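Local coordinates for cytochrome P450 (PDB 6G5O), which belongs to the haem-binding cytochrome P450 family and holds an iron protoporphyrin IX inside a mainly helical fold, at residues E101-T104 with A105-E109; L139-P142 with F143-E147; D223-I226 with N227-N231; N318-V321 with G322-F325. All coordinates share one frame; numbering follows the deposited sequence.

Contact 1. Residues E101-T104 with A105-E109; sequences EKLT and AQISE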
loop_
_atom_site.group_PDB
_atom_site.type_symbol
_atom_site.label_atom_id
_atom_site.label_comp_id
_atom_site.label_asym_id
_atom_site.label_seq_id
_atom_site.Cartn_x
_atom_site.Cartn_y
_atom_site.Cartn_z
ATOM N N GLU A 101 2.895 18.487 10.918
ATOM C CA GLU A 101 4.105 19.344 11.075
ATOM C C GLU A 101 5.365 18.510 11.263
ATOM O O GLU A 101 6.422 18.822 10.691
ATOM C CB GLU A 101 4.024 20.232 12.313
ATOM C CG GLU A 101 3.286 21.526 12.141
ATOM C CD GLU A 101 2.682 22.038 13.440
ATOM O OE1 GLU A 101 3.177 21.697 14.548
ATOM O OE2 GLU A 101 1.687 22.777 13.330
ATOM N N LYS A 102 5.267 17.481 12.119
ATOM C CA LYS A 102 6.407 16.609 12.338
ATOM C C LYS A 102 6.810 15.890 11.065
ATOM O O LYS A 102 8.011 15.680 10.788
ATOM C CB LYS A 102 6.100 15.579 13.394
ATOM C CG LYS A 102 5.878 16.129 14.779
ATOM C CD LYS A 102 5.089 15.088 15.562
ATOM C CE LYS A 102 4.622 15.567 16.915
ATOM N NZ LYS A 102 5.750 16.034 17.757
ATOM N N LEU A 103 5.801 15.462 10.313
ATOM C CA LEU A 103 6.041 14.755 9.074
ATOM C C LEU A 103 6.617 15.710 7.981
ATOM O O LEU A 103 7.440 15.320 7.185
ATOM C CB LEU A 103 4.750 14.107 8.626
ATOM C CG LEU A 103 4.730 13.294 7.356
ATOM C CD1 LEU A 103 5.752 12.157 7.448
ATOM C CD2 LEU A 103 3.326 12.768 7.079
ATOM N N THR A 104 6.153 16.934 7.956
ATOM C CA THR A 104 6.723 17.951 7.066
ATOM C C THR A 104 8.191 18.158 7.396
ATOM O O THR A 104 9.029 18.119 6.499
ATOM C CB THR A 104 5.942 19.273 7.140
ATOM O OG1 THR A 104 4.573 18.999 6.794
ATOM C CG2 THR A 104 6.528 20.329 6.171
ATOM N N ALA A 105 8.493 18.280 8.693
ATOM C CA ALA A 105 9.888 18.414 9.148
ATOM C C ALA A 105 10.776 17.216 8.753
ATOM O O ALA A 105 11.864 17.423 8.221
ATOM C CB ALA A 105 9.946 18.675 10.644
ATOM N N GLN A 106 10.291 15.984 8.930
ATOM C CA GLN A 106 11.043 14.786 8.470
ATOM C C GLN A 106 11.305 14.808 6.975
ATOM O O GLN A 106 12.384 14.419 6.517
ATOM C CB GLN A 106 10.339 13.442 8.813
ATOM C CG GLN A 106 10.099 13.127 10.299
ATOM C CD GLN A 106 9.345 11.800 10.477
ATOM O OE1 GLN A 106 8.953 11.172 9.502
ATOM N NE2 GLN A 106 9.219 11.337 11.704
ATOM N N ILE A 107 10.303 15.207 6.199
ATOM C CA ILE A 107 10.413 15.052 4.765
ATOM C C ILE A 107 11.285 16.211 4.189
ATOM O O ILE A 107 12.093 16.014 3.267
ATOM C CB ILE A 107 9.027 14.938 4.119
ATOM C CG1 ILE A 107 8.438 13.549 4.406
ATOM C CG2 ILE A 107 9.085 15.172 2.600
ATOM C CD1 ILE A 107 7.055 13.337 3.841
ATOM N N SER A 108 11.107 17.392 4.745
ATOM C CA SER A 108 11.978 18.503 4.478
ATOM C C SER A 108 13.468 18.139 4.725
ATOM O O SER A 108 14.308 18.276 3.824
ATOM C CB SER A 108 11.556 19.674 5.367
ATOM O OG SER A 108 12.343 20.800 5.065
ATOM N N GLU A 109 13.759 17.609 5.920
ATOM C CA GLU A 109 15.104 17.137 6.282
ATOM C C GLU A 109 15.731 16.163 5.273
ATOM O O GLU A 109 16.872 16.357 4.827
ATOM C CB GLU A 109 15.110 16.498 7.673
ATOM C CG GLU A 109 16.003 15.242 7.782
ATOM C CD GLU A 109 16.876 15.186 9.032
ATOM O OE1 GLU A 109 16.316 15.011 10.143
ATOM O OE2 GLU A 109 18.124 15.298 8.874
#
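L103 and I107, one turn apart on helix 97-117, lie side by side and point the same way, their CD1 methyls meeting at 4.0 Å. This helix probably corresponds to helix D of the P450 fold, and the pair belongs to its inner face, where L103 also touches A134 and L137 of helix 122-139 and I342 of helix 333-350, while I107 packs on T346. With CG of L103 anti to N (chi1 -180°) and chi2 of 58°, CD1 is the methyl turned to I107. Q106 crosses this leucine obliquely, with OE1 3.9 Å from L103 CD1. Its chain is extended beyond CG, which rests 3.3 Å from K102 O, and at the far end NE2 bonds to R133 O, tying the amide to the neighbouring helix. T104, an exposed residue whose side chain also reaches I342, turns OG1 back beside its own N, where it bonds to Q100 O. Regular i to i+4 bonds run beneath these side chains. T104 O takes two N-H groups, weakly that of I107 and firmly that of S108, whose N lies 2.8 Å from T104 O with a nearly straight N-H (168°).

Contact 2. Residues L139-P142 with F143-E147; sequences LNTP and FSESE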
loop_
_atom_site.group_PDB
_atom_site.type_symbol
_atom_site.label_atom_id
_atom_site.label_comp_id
_atom_site.label_asym_id
_atom_site.label_seq_id
_atom_site.Cartn_x
_atom_site.Cartn_y
_atom_site.Cartn_z
ATOM N N LEU A 139 2.719 5.038 14.801
ATOM C CA LEU A 139 2.825 4.154 15.934
ATOM C C LEU A 139 3.040 4.888 17.270
ATOM O O LEU A 139 2.799 4.308 18.333
ATOM C CB LEU A 139 3.932 3.152 15.698
ATOM C CG LEU A 139 3.577 1.811 15.083
ATOM C CD1 LEU A 139 2.721 2.013 13.877
ATOM C CD2 LEU A 139 4.858 1.063 14.741
ATOM N N ASN A 140 3.471 6.157 17.198
ATOM C CA ASN A 140 3.770 6.974 18.373
ATOM C C ASN A 140 4.832 6.294 19.256
ATOM O O ASN A 140 4.661 6.177 20.476
ATOM C CB ASN A 140 2.496 7.286 19.174
ATOM C CG ASN A 140 2.709 8.371 20.227
ATOM O OD1 ASN A 140 3.529 9.263 20.053
ATOM N ND2 ASN A 140 1.971 8.288 21.319
ATOM N N THR A 141 5.884 5.804 18.593
ATOM C CA THR A 141 7.086 5.301 19.215
ATOM C C THR A 141 8.196 6.377 19.150
ATOM O O THR A 141 8.125 7.339 18.371
ATOM C CB THR A 141 7.659 4.059 18.485
ATOM O OG1 THR A 141 8.045 4.403 17.148
ATOM C CG2 THR A 141 6.689 2.945 18.418
ATOM N N PRO A 142 9.243 6.193 19.950
ATOM C CA PRO A 142 10.394 7.087 19.779
ATOM C C PRO A 142 10.969 7.068 18.338
ATOM O O PRO A 142 11.033 6.021 17.675
ATOM C CB PRO A 142 11.428 6.536 20.784
ATOM C CG PRO A 142 10.612 5.765 21.808
ATOM C CD PRO A 142 9.396 5.238 21.082
ATOM N N PHE A 143 11.389 8.229 17.861
ATOM C CA PHE A 143 11.988 8.331 16.536
ATOM C C PHE A 143 13.077 7.288 16.239
ATOM O O PHE A 143 13.167 6.753 15.127
ATOM C CB PHE A 143 12.530 9.730 16.380
ATOM C CG PHE A 143 13.195 9.990 15.061
ATOM C CD1 PHE A 143 14.558 9.725 14.909
ATOM C CD2 PHE A 143 12.461 10.483 13.962
ATOM C CE1 PHE A 143 15.183 9.974 13.691
ATOM C CE2 PHE A 143 13.091 10.726 12.753
ATOM C CZ PHE A 143 14.449 10.483 12.623
ATOM N N SER A 144 13.892 6.975 17.234
ATOM C CA SER A 144 15.047 6.074 17.035
ATOM C C SER A 144 14.662 4.641 16.655
ATOM O O SER A 144 15.486 3.882 16.158
ATOM C CB SER A 144 15.866 6.032 18.315
ATOM O OG SER A 144 15.171 5.275 19.298
ATOM N N GLU A 145 13.404 4.259 16.887
ATOM C CA GLU A 145 12.955 2.909 16.492
ATOM C C GLU A 145 13.033 2.711 14.970
ATOM O O GLU A 145 13.117 1.585 14.488
ATOM C CB GLU A 145 11.537 2.657 17.021
ATOM C CG GLU A 145 11.141 1.196 17.143
ATOM C CD GLU A 145 11.999 0.385 18.108
ATOM O OE1 GLU A 145 12.027 -0.853 17.934
ATOM O OE2 GLU A 145 12.602 0.961 19.044
ATOM N N SER A 146 12.995 3.811 14.212
ATOM C CA SER A 146 13.138 3.767 12.752
ATOM C C SER A 146 14.433 3.117 12.267
ATOM O O SER A 146 14.455 2.518 11.163
ATOM C CB SER A 146 13.065 5.175 12.162
ATOM O OG SER A 146 14.146 5.971 12.579
ATOM N N GLU A 147 15.504 3.227 13.077
ATOM C CA GLU A 147 16.815 2.603 12.745
ATOM C C GLU A 147 16.718 1.081 12.711
ATOM O O GLU A 147 17.283 0.407 11.844
ATOM C CB GLU A 147 17.924 3.048 13.718
ATOM C CG GLU A 147 18.393 4.480 13.538
ATOM C CD GLU A 147 18.866 4.816 12.103
ATOM O OE1 GLU A 147 19.394 3.936 11.371
ATOM O OE2 GLU A 147 18.680 5.981 11.707
#
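E145 and T141 meet across a type I beta turn, P142 to E145, that leads from the end of helix 122-139 into helix 145-152, probably the passage between helices E and F of the P450 fold. The glutamate starts inside the turn. Its CB points back at the preceding segment, lying 3.5 Å from P142 O and 3.9 Å from T141 OG1, and the two side chains cross at about a right angle. From there CG runs anti to the backbone N (chi1 -159°), and a bend at chi2 swings the carboxylate off that line; at the tip OE1 bonds to Y175 OH, so the turn is tied to helix 169-185. The turn itself is closed by the hydrogen bond from E145 N, 3.1 Å from P142 O. T141 OG1 adds a weak bond to the same oxygen.

Before the turn, N140 is the C-prime residue of a Schellman motif: with positive phi it closes helix 122-139, N140 N bonding to L137 O and T141 N to T136 O. After it, the S146 side chain curls back on F143. The phenyl ring, which packs on R133, has S146 OG over one face, offset toward the rim. F143 O is gripped twice, by S146 N at 3.1 Å and by the hydroxyl, S146 OG standing 2.8 Å from F143 O and nearly in line with the C=O bond.

Contact 3. Residues D223-I226 with N227-N231; sequences DTVI and NAVTN. With HEM (protoporphyrin IX containing Fe), chain C.
V225 and V229 mark the tight side of this helical turn: CG1 of V225 lies 4.2 Å from CG2 of V229 as the two side chains cross, and both rest on I339 of helix 333-350. On the same segment T224 faces the haem. Its CB is 3.5 Å from HEM C3B, and chi1 of 54° places OG1 between the backbone N and carbonyl directions, where it bonds to G220 O one turn back. The hydroxyl is 4.7 Å from water 1, measured from T224 OG1 to the water oxygen; that water is bound to the iron, and the threonine stands on the same side of the porphyrin. V225 CG2 adds a methyl contact of 3.7 Å with HEM CMC.

T230 is buried too, and I226 O satisfies its hydroxyl. That carbonyl receives T230 OG1 at 2.8 Å and T230 N at 3.1 Å, from opposite faces of its plane, a double grip that fixes the hydroxyl against the helix.

The D223 and N227 side is looser and more polar. N227 N makes a regular bond to D223 O, but the side chains barely meet: D223 CB is 4.4 Å from N227 ND2, and ND2 is badly angled for D223 O. D223 is exposed, whereas N227 is partly covered by V373. An acidic residue followed by threonine beside a break in the helix is consistent with the acid-threonine pair of the distal helix of cytochromes P450, which would run on from 207-220 into 223-238.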
loop_
_atom_site.group_PDB
_atom_site.type_symbol
_atom_site.label_atom_id
_atom_site.label_comp_id
_atom_site.label_asym_id
_atom_site.label_seq_id
_atom_site.Cartn_x
_atom_site.Cartn_y
_atom_site.Cartn_z
ATOM N N ASP A 223 6.189 -2.022 1.632
ATOM C CA ASP A 223 6.463 -2.013 0.190
ATOM C C ASP A 223 5.566 -1.053 -0.585
ATOM O O ASP A 223 6.024 -0.355 -1.509
ATOM C CB ASP A 223 6.239 -3.403 -0.391
ATOM C CG ASP A 223 7.362 -4.383 -0.038
ATOM O OD1 ASP A 223 8.369 -3.940 0.593
ATOM O OD2 ASP A 223 7.217 -5.589 -0.402
ATOM N N THR A 224 4.275 -1.051 -0.235
ATOM C CA THR A 224 3.341 -0.123 -0.868
ATOM C C THR A 224 3.830 1.353 -0.799
ATOM O O THR A 224 3.913 2.031 -1.812
ATOM C CB THR A 224 1.963 -0.231 -0.231
ATOM O OG1 THR A 224 2.078 -0.045 1.177
ATOM C CG2 THR A 224 1.307 -1.563 -0.497
ATOM N N VAL A 225 4.131 1.837 0.390
ATOM C CA VAL A 225 4.628 3.210 0.533
ATOM C C VAL A 225 6.000 3.405 -0.136
ATOM O O VAL A 225 6.245 4.452 -0.753
ATOM C CB VAL A 225 4.695 3.650 2.021
ATOM C CG1 VAL A 225 5.460 4.955 2.211
ATOM C CG2 VAL A 225 3.300 3.761 2.638
ATOM N N ILE A 226 6.891 2.414 0.001
ATOM C CA ILE A 226 8.226 2.540 -0.589
ATOM C C ILE A 226 8.127 2.674 -2.134
ATOM O O ILE A 226 8.807 3.512 -2.738
ATOM C CB ILE A 226 9.164 1.387 -0.186
ATOM C CG1 ILE A 226 9.545 1.498 1.283
ATOM C CG2 ILE A 226 10.476 1.465 -0.966
ATOM C CD1 ILE A 226 10.223 0.260 1.843
ATOM N N ASN A 227 7.265 1.867 -2.736
ATOM C CA ASN A 227 7.011 1.921 -4.181
ATOM C C ASN A 227 6.290 3.206 -4.651
ATOM O O ASN A 227 6.681 3.802 -5.666
ATOM C CB ASN A 227 6.267 0.688 -4.637
ATOM C CG ASN A 227 7.179 -0.534 -4.719
ATOM O OD1 ASN A 227 8.407 -0.395 -4.970
ATOM N ND2 ASN A 227 6.603 -1.727 -4.479
ATOM N N ALA A 228 5.273 3.662 -3.913
ATOM C CA ALA A 228 4.617 4.936 -4.229
ATOM C C ALA A 228 5.597 6.097 -4.208
ATOM O O ALA A 228 5.555 6.986 -5.062
ATOM C CB ALA A 228 3.465 5.214 -3.253
ATOM N N VAL A 229 6.439 6.141 -3.183
ATOM C CA VAL A 229 7.377 7.255 -3.040
ATOM C C VAL A 229 8.390 7.247 -4.190
ATOM O O VAL A 229 8.665 8.282 -4.808
ATOM C CB VAL A 229 8.080 7.223 -1.667
ATOM C CG1 VAL A 229 9.283 8.145 -1.610
ATOM C CG2 VAL A 229 7.099 7.622 -0.582
ATOM N N THR A 230 8.908 6.060 -4.476
ATOM C CA THR A 230 9.958 5.883 -5.475
ATOM C C THR A 230 9.395 6.159 -6.882
ATOM O O THR A 230 9.994 6.930 -7.648
ATOM C CB THR A 230 10.562 4.487 -5.391
ATOM O OG1 THR A 230 11.127 4.305 -4.087
ATOM C CG2 THR A 230 11.675 4.306 -6.434
ATOM N N ASN A 231 8.220 5.584 -7.183
ATOM C CA ASN A 231 7.565 5.793 -8.463
ATOM C C ASN A 231 7.204 7.261 -8.721
ATOM O O ASN A 231 7.281 7.722 -9.879
ATOM C CB ASN A 231 6.361 4.877 -8.624
ATOM C CG ASN A 231 6.755 3.401 -8.768
ATOM O OD1 ASN A 231 7.922 3.100 -8.966
ATOM N ND2 ASN A 231 5.789 2.474 -8.635
HETATM C CHA HEM C . -5.946 -2.634 3.132
HETATM C CHB HEM C . -3.478 -0.625 -0.501
HETATM C CHC HEM C . -0.682 1.712 2.648
HETATM C CHD HEM C . -2.710 -0.744 6.222
HETATM C C1A HEM C . -5.525 -2.265 1.874
HETATM C C2A HEM C . -6.119 -2.702 0.654
HETATM C C3A HEM C . -5.435 -2.132 -0.326
HETATM C C4A HEM C . -4.396 -1.349 0.226
HETATM C CMA HEM C . -5.750 -2.312 -1.774
HETATM C CAA HEM C . -7.340 -3.596 0.445
HETATM C CBA HEM C . -6.969 -5.046 0.715
HETATM C CGA HEM C . -8.176 -5.950 0.616
HETATM O O1A HEM C . -8.153 -7.035 1.192
HETATM O O2A HEM C . -9.209 -5.643 -0.008
HETATM C C1B HEM C . -2.505 0.186 0.048
HETATM C C2B HEM C . -1.720 1.046 -0.747
HETATM C C3B HEM C . -0.894 1.712 0.127
HETATM C C4B HEM C . -1.260 1.208 1.488
HETATM C CMB HEM C . -1.750 1.150 -2.242
HETATM C CAB HEM C . 0.110 2.759 -0.049
HETATM C CBB HEM C . 0.319 3.448 -1.154
HETATM C C1C HEM C . -0.980 1.263 3.908
HETATM C C2C HEM C . -0.282 1.598 5.067
HETATM C C3C HEM C . -0.820 0.855 6.088
HETATM C C4C HEM C . -1.872 0.092 5.518
HETATM C CMC HEM C . 0.836 2.585 5.190
HETATM C CAC HEM C . -0.461 0.871 7.513
HETATM C CBC HEM C . 0.487 1.590 8.106
HETATM C C1D HEM C . -3.801 -1.411 5.643
HETATM C C2D HEM C . -4.750 -2.196 6.453
HETATM C C3D HEM C . -5.668 -2.708 5.617
HETATM C C4D HEM C . -5.239 -2.279 4.281
HETATM C CMD HEM C . -4.700 -2.315 7.938
HETATM C CAD HEM C . -6.851 -3.583 5.992
HETATM C CBD HEM C . -8.198 -2.854 6.121
HETATM C CGD HEM C . -9.303 -3.828 6.575
HETATM O O1D HEM C . -9.120 -5.095 6.528
HETATM O O2D HEM C . -10.432 -3.420 7.015
HETATM N NA HEM C . -4.430 -1.465 1.591
HETATM N NB HEM C . -2.199 0.301 1.341
HETATM N NC HEM C . -1.921 0.332 4.172
HETATM N ND HEM C . -4.153 -1.495 4.369
HETATM FE FE HEM C . -3.245 -0.642 2.919
HETATM O O HOH W 1 -1.840 -2.340 2.462
#

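Contact 4. Residues N318-V321 with G322-F325; sequences NPHV and GFGF. With HEM (protoporphyrin IX containing Fe), chain C.
A chi1 of 74° folds the H320 ring over its own backbone, and chi2 of 84° then turns ND1 toward the next peptide but one, where H320 ND1 takes a weak hydrogen bond from G322 N at 3.0 Å. The donor comes in at the ring edge, in its plane. Beside it on that edge, H320 CE1 meets F323 CD2 at 3.9 Å; the bond from NE2 to E258 on helix 253-264, with the weak one at ND1, helps to set the rotation of the imidazole. With chi1 of -69° the F323 ring is directed to the porphyrin, to which it lies obliquely, F323 CD1 being 3.8 Å from HEM C2B. This phenylalanine opens the cysteine-ligand loop of the P450 fold, seven residues ahead of C330, the position that supplies the proximal iron ligand in this family. A type I beta turn from V321 to G324 shapes the start of the loop: G324 N lies 2.9 Å from V321 O, and the same nitrogen is 3.4 Å from HEM CMA. G324 has positive phi and, lacking a side chain, lets its backbone run close to HEM CAA. On the flank of the turn V321 CG1 touches F325 CB, and W295 and A298 cover the valine. Water 2 knits the backbone together, donating to H320 O and G324 O and accepting from F323 N at 3.1 Å.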
loop_
_atom_site.group_PDB
_atom_site.type_symbol
_atom_site.label_atom_id
_atom_site.label_comp_id
_atom_site.label_asym_id
_atom_site.label_seq_id
_atom_site.Cartn_x
_atom_site.Cartn_y
_atom_site.Cartn_z
ATOM N N ASN A 318 -12.180 10.284 -10.567
ATOM C CA ASN A 318 -11.162 9.243 -10.331
ATOM C C ASN A 318 -11.655 8.261 -9.291
ATOM O O ASN A 318 -11.184 8.281 -8.149
ATOM C CB ASN A 318 -9.838 9.924 -9.884
ATOM C CG ASN A 318 -8.681 8.969 -9.758
ATOM O OD1 ASN A 318 -8.813 7.779 -10.049
ATOM N ND2 ASN A 318 -7.539 9.477 -9.324
ATOM N N PRO A 319 -12.596 7.378 -9.681
ATOM C CA PRO A 319 -13.117 6.316 -8.803
ATOM C C PRO A 319 -12.173 5.106 -8.735
ATOM O O PRO A 319 -12.611 3.987 -8.914
ATOM C CB PRO A 319 -14.448 5.943 -9.459
ATOM C CG PRO A 319 -14.178 6.126 -10.913
ATOM C CD PRO A 319 -13.206 7.295 -11.035
ATOM N N HIS A 320 -10.876 5.348 -8.471
ATOM C CA HIS A 320 -9.903 4.261 -8.456
ATOM C C HIS A 320 -10.060 3.329 -7.250
ATOM O O HIS A 320 -10.631 3.686 -6.229
ATOM C CB HIS A 320 -8.489 4.824 -8.490
ATOM C CG HIS A 320 -8.055 5.424 -7.203
ATOM N ND1 HIS A 320 -7.527 4.664 -6.177
ATOM C CD2 HIS A 320 -8.064 6.713 -6.766
ATOM C CE1 HIS A 320 -7.244 5.465 -5.156
ATOM N NE2 HIS A 320 -7.547 6.710 -5.491
ATOM N N VAL A 321 -9.496 2.148 -7.367
ATOM C CA VAL A 321 -9.544 1.165 -6.315
ATOM C C VAL A 321 -8.129 0.778 -5.833
ATOM O O VAL A 321 -7.936 -0.302 -5.294
ATOM C CB VAL A 321 -10.351 -0.077 -6.790
ATOM C CG1 VAL A 321 -11.817 0.236 -6.855
ATOM C CG2 VAL A 321 -9.895 -0.542 -8.148
ATOM N N GLY A 322 -7.155 1.673 -6.027
ATOM C CA GLY A 322 -5.817 1.547 -5.454
ATOM C C GLY A 322 -5.737 1.287 -3.957
ATOM O O GLY A 322 -4.819 0.593 -3.528
ATOM N N PHE A 323 -6.717 1.791 -3.185
ATOM C CA PHE A 323 -6.839 1.586 -1.739
ATOM C C PHE A 323 -7.998 0.631 -1.440
ATOM O O PHE A 323 -8.570 0.663 -0.352
ATOM C CB PHE A 323 -7.083 2.913 -0.952
ATOM C CG PHE A 323 -5.898 3.856 -0.932
ATOM C CD1 PHE A 323 -4.684 3.459 -0.405
ATOM C CD2 PHE A 323 -5.997 5.151 -1.425
ATOM C CE1 PHE A 323 -3.603 4.319 -0.394
ATOM C CE2 PHE A 323 -4.909 6.032 -1.403
ATOM C CZ PHE A 323 -3.711 5.608 -0.881
ATOM N N GLY A 324 -8.356 -0.198 -2.388
ATOM C CA GLY A 324 -9.414 -1.171 -2.161
ATOM C C GLY A 324 -10.784 -0.579 -2.405
ATOM O O GLY A 324 -10.907 0.507 -2.982
ATOM N N PHE A 325 -11.793 -1.299 -1.974
ATOM C CA PHE A 325 -13.179 -0.894 -2.160
ATOM C C PHE A 325 -14.034 -1.582 -1.111
ATOM O O PHE A 325 -13.795 -2.736 -0.777
ATOM C CB PHE A 325 -13.707 -1.252 -3.576
ATOM C CG PHE A 325 -15.072 -0.673 -3.890
ATOM C CD1 PHE A 325 -15.253 0.701 -4.039
ATOM C CD2 PHE A 325 -16.202 -1.512 -3.987
ATOM C CE1 PHE A 325 -16.515 1.247 -4.283
ATOM C CE2 PHE A 325 -17.470 -0.970 -4.229
ATOM C CZ PHE A 325 -17.625 0.408 -4.383
HETATM C CHA HEM C . -5.946 -2.634 3.132
HETATM C CHB HEM C . -3.478 -0.625 -0.501
HETATM C CHC HEM C . -0.682 1.712 2.648
HETATM C CHD HEM C . -2.710 -0.744 6.222
HETATM C C1A HEM C . -5.525 -2.265 1.874
HETATM C C2A HEM C . -6.119 -2.702 0.654
HETATM C C3A HEM C . -5.435 -2.132 -0.326
HETATM C C4A HEM C . -4.396 -1.349 0.226
HETATM C CMA HEM C . -5.750 -2.312 -1.774
HETATM C CAA HEM C . -7.340 -3.596 0.445
HETATM C CBA HEM C . -6.969 -5.046 0.715
HETATM C CGA HEM C . -8.176 -5.950 0.616
HETATM O O1A HEM C . -8.153 -7.035 1.192
HETATM O O2A HEM C . -9.209 -5.643 -0.008
HETATM C C1B HEM C . -2.505 0.186 0.048
HETATM C C2B HEM C . -1.720 1.046 -0.747
HETATM C C3B HEM C . -0.894 1.712 0.127
HETATM C C4B HEM C . -1.260 1.208 1.488
HETATM C CMB HEM C . -1.750 1.150 -2.242
HETATM C CAB HEM C . 0.110 2.759 -0.049
HETATM C CBB HEM C . 0.319 3.448 -1.154
HETATM C C1C HEM C . -0.980 1.263 3.908
HETATM C C2C HEM C . -0.282 1.598 5.067
HETATM C C3C HEM C . -0.820 0.855 6.088
HETATM C C4C HEM C . -1.872 0.092 5.518
HETATM C CMC HEM C . 0.836 2.585 5.190
HETATM C CAC HEM C . -0.461 0.871 7.513
HETATM C CBC HEM C . 0.487 1.590 8.106
HETATM C C1D HEM C . -3.801 -1.411 5.643
HETATM C C2D HEM C . -4.750 -2.196 6.453
HETATM C C3D HEM C . -5.668 -2.708 5.617
HETATM C C4D HEM C . -5.239 -2.279 4.281
HETATM C CMD HEM C . -4.700 -2.315 7.938
HETATM C CAD HEM C . -6.851 -3.583 5.992
HETATM C CBD HEM C . -8.198 -2.854 6.121
HETATM C CGD HEM C . -9.303 -3.828 6.575
HETATM O O1D HEM C . -9.120 -5.095 6.528
HETATM O O2D HEM C . -10.432 -3.420 7.015
HETATM N NA HEM C . -4.430 -1.465 1.591
HETATM N NB HEM C . -2.199 0.301 1.341
HETATM N NC HEM C . -1.921 0.332 4.172
HETATM N ND HEM C . -4.153 -1.495 4.369
HETATM FE FE HEM C . -3.245 -0.642 2.919
HETATM O O HOH W 2 -9.524 3.112 -3.497
HETATM O O HOH W 1 -1.840 -2.340 2.462
#

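How the contacts relate
Contacts 3 and 4 are buried and both touch the haem, which lies between the helix of 223-231 and the loop of 318-325; their centres are about 17 Å apart. Contact 1 is only partly buried and contact 2 lies at the surface, and these two touch each other, Q106 NE2 packing 4.0 Å from F143 CD2. Helix 122-139 is common ground: contacts 1 and 3 pack on it, and contact 2 begins at its end. Helix 333-350 likewise backs both contacts 1 and 3. Chemistry follows place: regular helical bonds and aliphatic pairs in contacts 1 and 3, turn bonds in contacts 2 and 4, with a bridging water inside contact 4.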